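Local coordinates for TIGR00725 family protein (Thermotoga maritima, PDB 1RCU), which is of unknown function but belongs to the SLOG group of Rossmann-like proteins, and so probably binds a nucleotide-derived ligand, at residues G51-K56 with E184-I189; Y59-G64 with E71-G76; I133-A138 with K143-L148; Q160-G165 with I176-T181. All coordinates share one frame; numbering follows the deposited sequence.

Contact 1 (G51-K56 with E184-I189); sequences GRTLAK and EAVQII
Thr53 turns its hydroxyl back onto its own helix, where OG1 hydrogen-bonds to the carbonyl oxygen of Glu49, and so presents only its methyl group to Val186. The first torsion sorts the branches: with OG1 beside the backbone N (chi1 -55°), CG2 is left anti to it and points across to the other helix, meeting Val186 CG2 at 3.5 Å. Threonine suits the place because one branch satisfies its polarity within the helix while the other offers a small apolar surface. The two side chains meet at a slant, methyl against methyl.

One residue on, Leu54 adds a second, looser point. Its CB does not point straight at the other helix, but the end of the chain comes nearer, and CD2 lies 4.2 Å from Ile189 CD1 and 4.5 Å from Val186 CG2. Val186 and Ile189 are three residues apart, so they stand on the same side of their helix and both lie within reach of the leucine methyl.

No hydrogen bond joins the segments, and their axes stay 10.8 Å apart, too wide for backbone contact. Tyr59 completes the packing, touching Leu54, Val186 and Ile189. Below the pair, Leu54 rests on Val26 and Val28 of strand 25-30, and Ile189 on Ile146 of strand 145-148. Two helices at a crossing angle of -33°, side by side on one face of a parallel sheet, are the usual outer layer of a Rossmann-like alpha/beta/alpha sandwich.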
loop_
_atom_site.group_PDB
_atom_site.type_symbol
_atom_site.label_atom_id
_atom_site.label_comp_id
_atom_site.label_asym_id
_atom_site.label_seq_id
_atom_site.Cartn_x
_atom_site.Cartn_y
_atom_site.Cartn_z
ATOM N N GLY A 51 29.180 2.738 -6.068
ATOM C CA GLY A 51 28.589 1.633 -6.802
ATOM C C GLY A 51 29.556 0.517 -7.131
ATOM O O GLY A 51 29.254 -0.665 -6.938
ATOM N N ARG A 52 30.725 0.893 -7.631
ATOM C CA ARG A 52 31.741 -0.072 -7.991
ATOM C C ARG A 52 32.240 -0.828 -6.762
ATOM O O ARG A 52 32.356 -2.052 -6.772
ATOM C CB ARG A 52 32.902 0.648 -8.663
ATOM C CG ARG A 52 32.530 1.406 -9.914
ATOM C CD ARG A 52 33.793 1.729 -10.657
ATOM N NE ARG A 52 33.575 2.519 -11.862
ATOM C CZ ARG A 52 33.917 3.795 -11.989
ATOM N NH1 ARG A 52 34.484 4.433 -10.979
ATOM N NH2 ARG A 52 33.722 4.419 -13.139
ATOM N N THR A 53 32.514 -0.084 -5.701
ATOM C CA THR A 53 33.011 -0.673 -4.478
ATOM C C THR A 53 32.023 -1.664 -3.874
ATOM O O THR A 53 32.429 -2.706 -3.349
ATOM C CB THR A 53 33.311 0.394 -3.440
ATOM O OG1 THR A 53 34.208 1.360 -3.999
ATOM C CG2 THR A 53 33.954 -0.248 -2.195
ATOM N N LEU A 54 30.732 -1.348 -3.940
ATOM C CA LEU A 54 29.733 -2.249 -3.377
ATOM C C LEU A 54 29.733 -3.535 -4.180
ATOM O O LEU A 54 29.680 -4.627 -3.619
ATOM C CB LEU A 54 28.346 -1.608 -3.401
ATOM C CG LEU A 54 28.203 -0.431 -2.430
ATOM C CD1 LEU A 54 26.832 0.195 -2.540
ATOM C CD2 LEU A 54 28.458 -0.916 -1.019
ATOM N N ALA A 55 29.792 -3.392 -5.501
ATOM C CA ALA A 55 29.814 -4.543 -6.391
ATOM C C ALA A 55 31.050 -5.389 -6.109
ATOM O O ALA A 55 30.932 -6.593 -5.930
ATOM C CB ALA A 55 29.800 -4.093 -7.868
ATOM N N LYS A 56 32.227 -4.761 -6.060
ATOM C CA LYS A 56 33.475 -5.492 -5.825
ATOM C C LYS A 56 33.451 -6.268 -4.510
ATOM O O LYS A 56 34.003 -7.365 -4.427
ATOM C CB LYS A 56 34.692 -4.545 -5.849
ATOM C CG LYS A 56 34.875 -3.758 -7.152
ATOM C CD LYS A 56 36.121 -2.880 -7.101
ATOM C CE LYS A 56 36.095 -1.752 -8.151
ATOM N NZ LYS A 56 36.754 -2.027 -9.465
ATOM N N GLU A 184 35.483 4.861 3.639
ATOM C CA GLU A 184 35.076 4.910 5.037
ATOM C C GLU A 184 33.696 4.267 5.180
ATOM O O GLU A 184 33.452 3.504 6.110
ATOM C CB GLU A 184 35.036 6.364 5.528
ATOM C CG GLU A 184 35.022 6.517 7.038
ATOM C CD GLU A 184 35.023 7.970 7.470
ATOM O OE1 GLU A 184 35.597 8.813 6.743
ATOM O OE2 GLU A 184 34.470 8.266 8.549
ATOM N N ALA A 185 32.806 4.573 4.239
ATOM C CA ALA A 185 31.442 4.039 4.229
ATOM C C ALA A 185 31.377 2.508 4.215
ATOM O O ALA A 185 30.710 1.895 5.050
ATOM C CB ALA A 185 30.677 4.589 3.027
ATOM N N VAL A 186 32.062 1.883 3.264
ATOM C CA VAL A 186 32.063 0.430 3.163
ATOM C C VAL A 186 32.731 -0.217 4.365
ATOM O O VAL A 186 32.439 -1.352 4.736
ATOM C CB VAL A 186 32.797 -0.026 1.909
ATOM C CG1 VAL A 186 32.667 -1.532 1.730
ATOM C CG2 VAL A 186 32.242 0.719 0.720
ATOM N N GLN A 187 33.644 0.519 4.965
ATOM C CA GLN A 187 34.358 0.051 6.126
ATOM C C GLN A 187 33.380 -0.112 7.286
ATOM O O GLN A 187 33.429 -1.082 8.035
ATOM C CB GLN A 187 35.429 1.081 6.448
ATOM C CG GLN A 187 36.433 0.693 7.471
ATOM C CD GLN A 187 37.477 1.782 7.643
ATOM O OE1 GLN A 187 38.137 2.178 6.675
ATOM N NE2 GLN A 187 37.618 2.288 8.867
ATOM N N ILE A 188 32.484 0.854 7.415
ATOM C CA ILE A 188 31.467 0.846 8.457
ATOM C C ILE A 188 30.464 -0.297 8.224
ATOM O O ILE A 188 30.012 -0.945 9.170
ATOM C CB ILE A 188 30.735 2.213 8.472
ATOM C CG1 ILE A 188 31.716 3.309 8.875
ATOM C CG2 ILE A 188 29.588 2.202 9.445
ATOM C CD1 ILE A 188 31.189 4.710 8.672
ATOM N N ILE A 189 30.119 -0.551 6.963
ATOM C CA ILE A 189 29.188 -1.629 6.632
ATOM C C ILE A 189 29.807 -2.961 7.036
ATOM O O ILE A 189 29.128 -3.818 7.589
ATOM C CB ILE A 189 28.892 -1.693 5.116
ATOM C CG1 ILE A 189 28.198 -0.407 4.660
ATOM C CG2 ILE A 189 28.025 -2.905 4.802
ATOM C CD1 ILE A 189 28.067 -0.273 3.141
#

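Contact 2 (Y59-G64 with E71-G76); sequences YLVFNG and ELVSQG
This is a buried strand-to-helix contact inside a beta-alpha-beta unit: residues 59-64 carry strand 60-63 of the parallel sheet, and residues 71-76 belong to helix 68-79, which leads on to strand 84-88. Val61 and Asn63, two apart on the strand, both face the helix. Val61 makes the apolar part, its CG1 lying 4.4 Å from Val73 CG1; a beta-branched side chain suits an extended strand and gives a compact apolar surface to the helix.

Toward the end of the strand the chemistry turns polar. Asn63 ND2 donates to Ser74 OG over 2.9 Å, in a bent bond (139° at the hydrogen) whose acceptor is tilted 26° from the amide plane. The amide reaches it because CG sits between the backbone N and the carbonyl carbon (chi1 61°), usually a crowded position. Both partners are held from a second direction: Asn63 OD1 accepts from Gly65 N in the loop after the strand, and Ser74 OG also bonds to Met70 O one helical turn back.

With a leucine in place of Asn63, Ser74 would probably lose its amide donor and Gly65 N its acceptor, leaving the loop after the strand less fixed. Since a carbonyl can only accept, the serine hydroxyl gives its proton to Met70 O and offers oxygen to the amide, so one small hydroxyl satisfies two buried groups while tying the strand's end to the helix.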
loop_
_atom_site.group_PDB
_atom_site.type_symbol
_atom_site.label_atom_id
_atom_site.label_comp_id
_atom_site.label_asym_id
_atom_site.label_seq_id
_atom_site.Cartn_x
_atom_site.Cartn_y
_atom_site.Cartn_z
ATOM N N TYR A 59 28.201 -7.029 -2.409
ATOM C CA TYR A 59 26.905 -6.663 -1.838
ATOM C C TYR A 59 25.836 -6.544 -2.933
ATOM O O TYR A 59 26.130 -6.147 -4.065
ATOM C CB TYR A 59 26.976 -5.314 -1.091
ATOM C CG TYR A 59 27.963 -5.257 0.050
ATOM C CD1 TYR A 59 27.867 -6.138 1.126
ATOM C CD2 TYR A 59 29.000 -4.322 0.052
ATOM C CE1 TYR A 59 28.784 -6.098 2.180
ATOM C CE2 TYR A 59 29.926 -4.265 1.108
ATOM C CZ TYR A 59 29.810 -5.157 2.166
ATOM O OH TYR A 59 30.724 -5.100 3.198
ATOM N N LEU A 60 24.601 -6.884 -2.578
ATOM C CA LEU A 60 23.473 -6.779 -3.495
ATOM C C LEU A 60 22.909 -5.362 -3.304
ATOM O O LEU A 60 22.494 -5.011 -2.202
ATOM C CB LEU A 60 22.421 -7.838 -3.151
ATOM C CG LEU A 60 21.192 -7.868 -4.044
ATOM C CD1 LEU A 60 21.612 -7.954 -5.504
ATOM C CD2 LEU A 60 20.334 -9.047 -3.645
ATOM N N VAL A 61 22.893 -4.558 -4.369
ATOM C CA VAL A 61 22.423 -3.180 -4.256
ATOM C C VAL A 61 20.978 -2.897 -4.678
ATOM O O VAL A 61 20.508 -3.359 -5.716
ATOM C CB VAL A 61 23.386 -2.218 -5.014
ATOM C CG1 VAL A 61 22.979 -0.759 -4.783
ATOM C CG2 VAL A 61 24.831 -2.437 -4.528
ATOM N N PHE A 62 20.277 -2.142 -3.836
ATOM C CA PHE A 62 18.886 -1.734 -4.081
ATOM C C PHE A 62 18.782 -0.215 -4.048
ATOM O O PHE A 62 19.456 0.436 -3.248
ATOM C CB PHE A 62 17.943 -2.239 -2.984
ATOM C CG PHE A 62 17.584 -3.673 -3.095
ATOM C CD1 PHE A 62 18.524 -4.655 -2.825
ATOM C CD2 PHE A 62 16.300 -4.048 -3.472
ATOM C CE1 PHE A 62 18.193 -6.000 -2.919
ATOM C CE2 PHE A 62 15.943 -5.400 -3.575
ATOM C CZ PHE A 62 16.893 -6.380 -3.300
ATOM N N ASN A 63 17.919 0.335 -4.897
ATOM C CA ASN A 63 17.682 1.768 -4.929
ATOM C C ASN A 63 16.320 2.080 -5.551
ATOM O O ASN A 63 15.672 1.196 -6.114
ATOM C CB ASN A 63 18.810 2.494 -5.687
ATOM C CG ASN A 63 18.940 2.054 -7.126
ATOM O OD1 ASN A 63 17.977 2.085 -7.889
ATOM N ND2 ASN A 63 20.139 1.653 -7.509
ATOM N N GLY A 64 15.903 3.339 -5.437
ATOM C CA GLY A 64 14.623 3.786 -5.965
ATOM C C GLY A 64 14.435 3.712 -7.471
ATOM O O GLY A 64 13.422 4.186 -7.978
ATOM N N GLU A 71 20.860 6.461 -10.552
ATOM C CA GLU A 71 21.376 6.045 -11.840
ATOM C C GLU A 71 22.880 5.834 -11.837
ATOM O O GLU A 71 23.371 4.832 -12.340
ATOM C CB GLU A 71 21.008 7.079 -12.908
ATOM C CG GLU A 71 21.437 6.694 -14.319
ATOM C CD GLU A 71 20.831 7.603 -15.369
ATOM O OE1 GLU A 71 19.588 7.772 -15.354
ATOM O OE2 GLU A 71 21.594 8.140 -16.208
ATOM N N LEU A 72 23.602 6.783 -11.256
ATOM C CA LEU A 72 25.055 6.736 -11.200
ATOM C C LEU A 72 25.598 5.595 -10.350
ATOM O O LEU A 72 26.584 4.939 -10.713
ATOM C CB LEU A 72 25.580 8.072 -10.682
ATOM C CG LEU A 72 25.140 9.266 -11.541
ATOM C CD1 LEU A 72 25.521 10.556 -10.843
ATOM C CD2 LEU A 72 25.772 9.187 -12.932
ATOM N N VAL A 73 24.957 5.352 -9.213
ATOM C CA VAL A 73 25.380 4.273 -8.347
ATOM C C VAL A 73 25.135 2.964 -9.100
ATOM O O VAL A 73 25.971 2.050 -9.062
ATOM C CB VAL A 73 24.609 4.308 -7.021
ATOM C CG1 VAL A 73 24.625 2.948 -6.367
ATOM C CG2 VAL A 73 25.253 5.342 -6.095
ATOM N N SER A 74 24.014 2.883 -9.810
ATOM C CA SER A 74 23.706 1.684 -10.565
ATOM C C SER A 74 24.740 1.443 -11.669
ATOM O O SER A 74 25.199 0.326 -11.874
ATOM C CB SER A 74 22.312 1.810 -11.150
ATOM O OG SER A 74 21.361 1.957 -10.116
ATOM N N GLN A 75 25.098 2.503 -12.383
ATOM C CA GLN A 75 26.091 2.391 -13.447
ATOM C C GLN A 75 27.365 1.811 -12.841
ATOM O O GLN A 75 27.994 0.917 -13.403
ATOM C CB GLN A 75 26.400 3.763 -14.042
ATOM C CG GLN A 75 27.314 3.747 -15.261
ATOM C CD GLN A 75 27.739 5.151 -15.660
ATOM O OE1 GLN A 75 26.893 6.027 -15.873
ATOM N NE2 GLN A 75 29.043 5.376 -15.758
ATOM N N GLY A 76 27.729 2.324 -11.675
ATOM C CA GLY A 76 28.927 1.856 -11.007
ATOM C C GLY A 76 28.871 0.392 -10.632
ATOM O O GLY A 76 29.877 -0.314 -10.718
#

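Contact 3 (I133-A138 with K143-L148); sequences IEILGA and KPVILL
The closest apolar touch sets Ala138 CB against Val145 CG2 at 3.5 Å. The valine meets the helix surface with both branches. CG1 lies anti to the backbone N and leans toward Ile135, 4.4 Å from its CG2, while the other methyl fits against the alanine. Alanine suits the place because its single methyl fits the short distance to the valine. Farther along, Ile135 sends its CD1 to within 4.3 Å of Leu147 CD2, the leucine's end bending inward although its CB does not point straight at the helix. Ile135 and Ala138 are three residues apart on the helix, and Val145 and Leu147 are two apart on the strand, so each pair lies on one side of its element.

Near the turn joining the two elements, the backbone takes over. Lys143 N donates to Ala138 O at 2.9 Å in a fairly straight bond (160° at the hydrogen), with the donor tilted 32° from the carbonyl plane. The same oxygen also lies 3.4 Å from Lys143 CB, so the aliphatic root of the lysine packs against it. A bend at chi2 then leads the chain away, and NZ hydrogen-bonds to Ala119 O.

The strand runs back at 149° to the helix, as the second half of the unit made by strand 121-125, helix 129-140 and strand 145-148. Ile135 and Ala138 also rest on Ser124 and Val122 of the first strand, helix 108-116 flanks Ala138 through Leu116, and Leu136 meets Leu136 of the second subunit.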
loop_
_atom_site.group_PDB
_atom_site.type_symbol
_atom_site.label_atom_id
_atom_site.label_comp_id
_atom_site.label_asym_id
_atom_site.label_seq_id
_atom_site.Cartn_x
_atom_site.Cartn_y
_atom_site.Cartn_z
ATOM N N ILE A 133 12.858 11.457 3.965
ATOM C CA ILE A 133 11.820 10.553 4.432
ATOM C C ILE A 133 12.383 9.140 4.534
ATOM O O ILE A 133 12.043 8.391 5.459
ATOM C CB ILE A 133 10.610 10.560 3.463
ATOM C CG1 ILE A 133 9.915 11.918 3.522
ATOM C CG2 ILE A 133 9.641 9.433 3.815
ATOM C CD1 ILE A 133 8.813 12.090 2.503
ATOM N N GLU A 134 13.243 8.784 3.582
ATOM C CA GLU A 134 13.867 7.467 3.582
ATOM C C GLU A 134 14.864 7.289 4.728
ATOM O O GLU A 134 14.938 6.213 5.314
ATOM C CB GLU A 134 14.542 7.204 2.224
ATOM C CG GLU A 134 13.508 7.128 1.117
ATOM C CD GLU A 134 14.096 7.115 -0.268
ATOM O OE1 GLU A 134 15.162 7.726 -0.478
ATOM O OE2 GLU A 134 13.477 6.502 -1.156
ATOM N N ILE A 135 15.627 8.338 5.030
ATOM C CA ILE A 135 16.605 8.303 6.107
ATOM C C ILE A 135 15.843 8.120 7.432
ATOM O O ILE A 135 16.189 7.265 8.246
ATOM C CB ILE A 135 17.457 9.621 6.133
ATOM C CG1 ILE A 135 18.396 9.668 4.916
ATOM C CG2 ILE A 135 18.244 9.713 7.427
ATOM C CD1 ILE A 135 19.067 11.036 4.702
ATOM N N LEU A 136 14.798 8.918 7.636
ATOM C CA LEU A 136 13.995 8.837 8.857
ATOM C C LEU A 136 13.257 7.506 8.933
ATOM O O LEU A 136 13.160 6.893 10.019
ATOM C CB LEU A 136 12.994 10.002 8.931
ATOM C CG LEU A 136 13.437 11.255 9.720
ATOM C CD1 LEU A 136 14.794 11.741 9.275
ATOM C CD2 LEU A 136 12.395 12.358 9.551
ATOM N N GLY A 137 12.758 7.062 7.779
ATOM C CA GLY A 137 12.034 5.807 7.692
ATOM C C GLY A 137 12.947 4.650 8.032
ATOM O O GLY A 137 12.562 3.755 8.785
ATOM N N ALA A 138 14.156 4.678 7.479
ATOM C CA ALA A 138 15.150 3.635 7.729
ATOM C C ALA A 138 15.352 3.456 9.231
ATOM O O ALA A 138 15.390 2.332 9.752
ATOM C CB ALA A 138 16.482 4.005 7.055
ATOM N N LYS A 143 16.991 0.084 10.666
ATOM C CA LYS A 143 18.019 -0.128 9.660
ATOM C C LYS A 143 19.141 0.863 9.858
ATOM O O LYS A 143 18.915 2.069 9.869
ATOM C CB LYS A 143 17.442 0.079 8.259
ATOM C CG LYS A 143 16.164 -0.696 7.993
ATOM C CD LYS A 143 16.435 -2.181 8.009
ATOM C CE LYS A 143 15.286 -2.958 7.395
ATOM N NZ LYS A 143 15.617 -4.403 7.353
ATOM N N PRO A 144 20.370 0.374 10.046
ATOM C CA PRO A 144 21.471 1.319 10.227
ATOM C C PRO A 144 21.636 2.137 8.960
ATOM O O PRO A 144 21.525 1.625 7.843
ATOM C CB PRO A 144 22.669 0.415 10.509
ATOM C CG PRO A 144 22.287 -0.869 9.826
ATOM C CD PRO A 144 20.833 -1.011 10.178
ATOM N N VAL A 145 21.896 3.419 9.162
ATOM C CA VAL A 145 22.076 4.372 8.092
ATOM C C VAL A 145 23.496 4.926 8.150
ATOM O O VAL A 145 24.033 5.214 9.231
ATOM C CB VAL A 145 21.086 5.585 8.232
ATOM C CG1 VAL A 145 21.382 6.626 7.153
ATOM C CG2 VAL A 145 19.630 5.108 8.137
ATOM N N ILE A 146 24.106 5.056 6.979
ATOM C CA ILE A 146 25.427 5.633 6.881
ATOM C C ILE A 146 25.284 6.853 5.981
ATOM O O ILE A 146 24.948 6.726 4.806
ATOM C CB ILE A 146 26.437 4.660 6.265
ATOM C CG1 ILE A 146 26.543 3.414 7.152
ATOM C CG2 ILE A 146 27.810 5.363 6.104
ATOM C CD1 ILE A 146 27.343 2.289 6.530
ATOM N N LEU A 147 25.509 8.036 6.544
ATOM C CA LEU A 147 25.402 9.274 5.777
ATOM C C LEU A 147 26.757 9.505 5.145
ATOM O O LEU A 147 27.788 9.443 5.830
ATOM C CB LEU A 147 25.071 10.473 6.693
ATOM C CG LEU A 147 23.907 10.415 7.701
ATOM C CD1 LEU A 147 23.865 11.688 8.548
ATOM C CD2 LEU A 147 22.577 10.237 6.968
ATOM N N LEU A 148 26.775 9.743 3.840
ATOM C CA LEU A 148 28.036 10.005 3.161
ATOM C C LEU A 148 28.123 11.529 3.145
ATOM O O LEU A 148 27.576 12.186 2.266
ATOM C CB LEU A 148 28.006 9.426 1.743
ATOM C CG LEU A 148 29.364 9.280 1.055
ATOM C CD1 LEU A 148 30.355 8.500 1.938
ATOM C CD2 LEU A 148 29.167 8.572 -0.262
#

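Contact 4 (Q160-G165 with I176-T181); sequences QVLIDG and IHQAWT
Leu162 reaches out of its loop and sets its two methyls against two side chains of strand 176-179. CD2 touches the first residue of the strand, lying 4.1 Å from Ile176 CB and 4.2 Å from its CG1, so the leucine crosses the root of the isoleucine rather than its end. The reason lies in the isoleucine's torsions: with chi2 at -61°, its terminal methyl curls away from the loop. CD1 instead meets Gln178 NE2 at 3.5 Å, the two chains reaching toward each other.

Ile176 and Gln178 are two apart and therefore project to the same side of the strand. Glutamine fits the outer position well: its chain, extended beyond CG, carries the amide out to the leucine, while OE1 accepts a hydrogen bond from Arg149 NE. The amide nitrogen packs against the methyl but makes no hydrogen bond with the loop.

Leu162 also opens a type II beta turn ending at Gly165. Asp164 holds the third position of the turn with positive phi and is held by a salt bridge to Arg172; glycine easily accepts the positive phi at Gly165.

Leu168 closes over Leu162 and Ile176 from the later part of the loop, and Ile176 packs on Val145 and Leu147 of the adjoining strand 145-148. The other face of strand 176-179 lies under helix 182-190, where His177 and Ala179 meet Ile188, while Val161 touches Val161 of the second subunit.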
loop_
_atom_site.group_PDB
_atom_site.type_symbol
_atom_site.label_atom_id
_atom_site.label_comp_id
_atom_site.label_asym_id
_atom_site.label_seq_id
_atom_site.Cartn_x
_atom_site.Cartn_y
_atom_site.Cartn_z
ATOM N N GLN A 160 22.750 17.808 11.606
ATOM C CA GLN A 160 22.716 18.928 12.516
ATOM C C GLN A 160 21.622 18.801 13.580
ATOM O O GLN A 160 21.471 19.681 14.421
ATOM C CB GLN A 160 22.564 20.222 11.709
ATOM C CG GLN A 160 23.681 20.432 10.668
ATOM C CD GLN A 160 25.089 20.200 11.244
ATOM O OE1 GLN A 160 25.493 20.854 12.208
ATOM N NE2 GLN A 160 25.830 19.261 10.653
ATOM N N VAL A 161 20.877 17.695 13.554
ATOM C CA VAL A 161 19.808 17.466 14.527
ATOM C C VAL A 161 19.826 16.086 15.190
ATOM O O VAL A 161 18.788 15.583 15.625
ATOM C CB VAL A 161 18.397 17.689 13.903
ATOM C CG1 VAL A 161 18.187 19.169 13.616
ATOM C CG2 VAL A 161 18.237 16.859 12.622
ATOM N N LEU A 162 21.009 15.482 15.269
ATOM C CA LEU A 162 21.162 14.170 15.882
ATOM C C LEU A 162 21.192 14.262 17.398
ATOM O O LEU A 162 21.827 15.140 17.974
ATOM C CB LEU A 162 22.441 13.509 15.382
ATOM C CG LEU A 162 22.495 13.192 13.893
ATOM C CD1 LEU A 162 23.915 12.826 13.530
ATOM C CD2 LEU A 162 21.552 12.057 13.558
ATOM N N ILE A 163 20.491 13.341 18.034
ATOM C CA ILE A 163 20.430 13.295 19.480
ATOM C C ILE A 163 21.664 12.471 19.858
ATOM O O ILE A 163 21.870 11.395 19.313
ATOM C CB ILE A 163 19.101 12.619 19.915
ATOM C CG1 ILE A 163 17.901 13.425 19.373
ATOM C CG2 ILE A 163 19.046 12.479 21.427
ATOM C CD1 ILE A 163 16.564 12.675 19.365
ATOM N N ASP A 164 22.499 13.003 20.748
ATOM C CA ASP A 164 23.722 12.322 21.177
ATOM C C ASP A 164 24.637 11.985 20.010
ATOM O O ASP A 164 25.354 10.986 20.052
ATOM C CB ASP A 164 23.378 11.029 21.900
ATOM C CG ASP A 164 22.540 11.262 23.123
ATOM O OD1 ASP A 164 23.011 11.989 24.023
ATOM O OD2 ASP A 164 21.415 10.725 23.188
ATOM N N GLY A 165 24.605 12.821 18.975
ATOM C CA GLY A 165 25.418 12.600 17.791
ATOM C C GLY A 165 25.158 11.285 17.056
ATOM O O GLY A 165 25.953 10.888 16.199
ATOM N N ILE A 176 22.844 6.305 13.585
ATOM C CA ILE A 176 23.014 6.909 12.279
ATOM C C ILE A 176 24.507 7.166 12.128
ATOM O O ILE A 176 25.049 8.082 12.739
ATOM C CB ILE A 176 22.294 8.253 12.175
ATOM C CG1 ILE A 176 20.800 8.082 12.449
ATOM C CG2 ILE A 176 22.529 8.850 10.796
ATOM C CD1 ILE A 176 20.086 7.170 11.475
ATOM N N HIS A 177 25.179 6.352 11.326
ATOM C CA HIS A 177 26.609 6.534 11.123
ATOM C C HIS A 177 26.911 7.647 10.112
ATOM O O HIS A 177 26.070 8.019 9.277
ATOM C CB HIS A 177 27.242 5.222 10.645
ATOM C CG HIS A 177 27.003 4.069 11.569
ATOM N ND1 HIS A 177 25.788 3.425 11.660
ATOM C CD2 HIS A 177 27.817 3.466 12.467
ATOM C CE1 HIS A 177 25.865 2.476 12.576
ATOM N NE2 HIS A 177 27.086 2.482 13.078
ATOM N N GLN A 178 28.129 8.170 10.195
ATOM C CA GLN A 178 28.612 9.219 9.303
ATOM C C GLN A 178 29.964 8.785 8.731
ATOM O O GLN A 178 30.794 8.206 9.439
ATOM C CB GLN A 178 28.794 10.534 10.065
ATOM C CG GLN A 178 27.499 11.136 10.527
ATOM C CD GLN A 178 27.686 12.479 11.211
ATOM O OE1 GLN A 178 28.166 13.443 10.601
ATOM N NE2 GLN A 178 27.287 12.561 12.474
ATOM N N ALA A 179 30.172 9.054 7.447
ATOM C CA ALA A 179 31.418 8.733 6.759
ATOM C C ALA A 179 31.704 9.863 5.784
ATOM O O ALA A 179 30.785 10.440 5.214
ATOM C CB ALA A 179 31.281 7.396 6.004
ATOM N N TRP A 180 32.975 10.192 5.594
ATOM C CA TRP A 180 33.323 11.270 4.676
ATOM C C TRP A 180 33.989 10.746 3.429
ATOM O O TRP A 180 34.509 11.510 2.628
ATOM C CB TRP A 180 34.253 12.271 5.354
ATOM C CG TRP A 180 33.579 13.001 6.453
ATOM C CD1 TRP A 180 33.367 12.560 7.736
ATOM C CD2 TRP A 180 32.967 14.283 6.362
ATOM N NE1 TRP A 180 32.652 13.501 8.448
ATOM C CE2 TRP A 180 32.396 14.568 7.622
ATOM C CE3 TRP A 180 32.837 15.222 5.330
ATOM C CZ2 TRP A 180 31.714 15.757 7.877
ATOM C CZ3 TRP A 180 32.149 16.417 5.583
ATOM C CH2 TRP A 180 31.599 16.669 6.845
ATOM N N THR A 181 33.945 9.438 3.242
ATOM C CA THR A 181 34.601 8.837 2.098
ATOM C C THR A 181 33.948 7.512 1.766
ATOM O O THR A 181 33.434 6.842 2.658
ATOM C CB THR A 181 36.090 8.638 2.437
ATOM O OG1 THR A 181 36.868 9.554 1.668
ATOM C CG2 THR A 181 36.541 7.237 2.168
#

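Contacts 2 and 3 are the core pair: each sets a helix against a strand of the same parallel sheet, and each adds one hydrogen bond to apolar packing, between side chains in contact 2 and along the backbone in contact 3. Contact 1 is also buried but purely apolar across its segments, and joins two helices from distant parts of the chain; it abuts the other three, and its helix 182-190 follows strand 176-179 of contact 4. Contact 4, at the edge strand of this chain's sheet, is only partly buried and mixes apolar packing with a glutamine. Contacts 3 and 4 sit on neighbouring strands and both approach the second subunit.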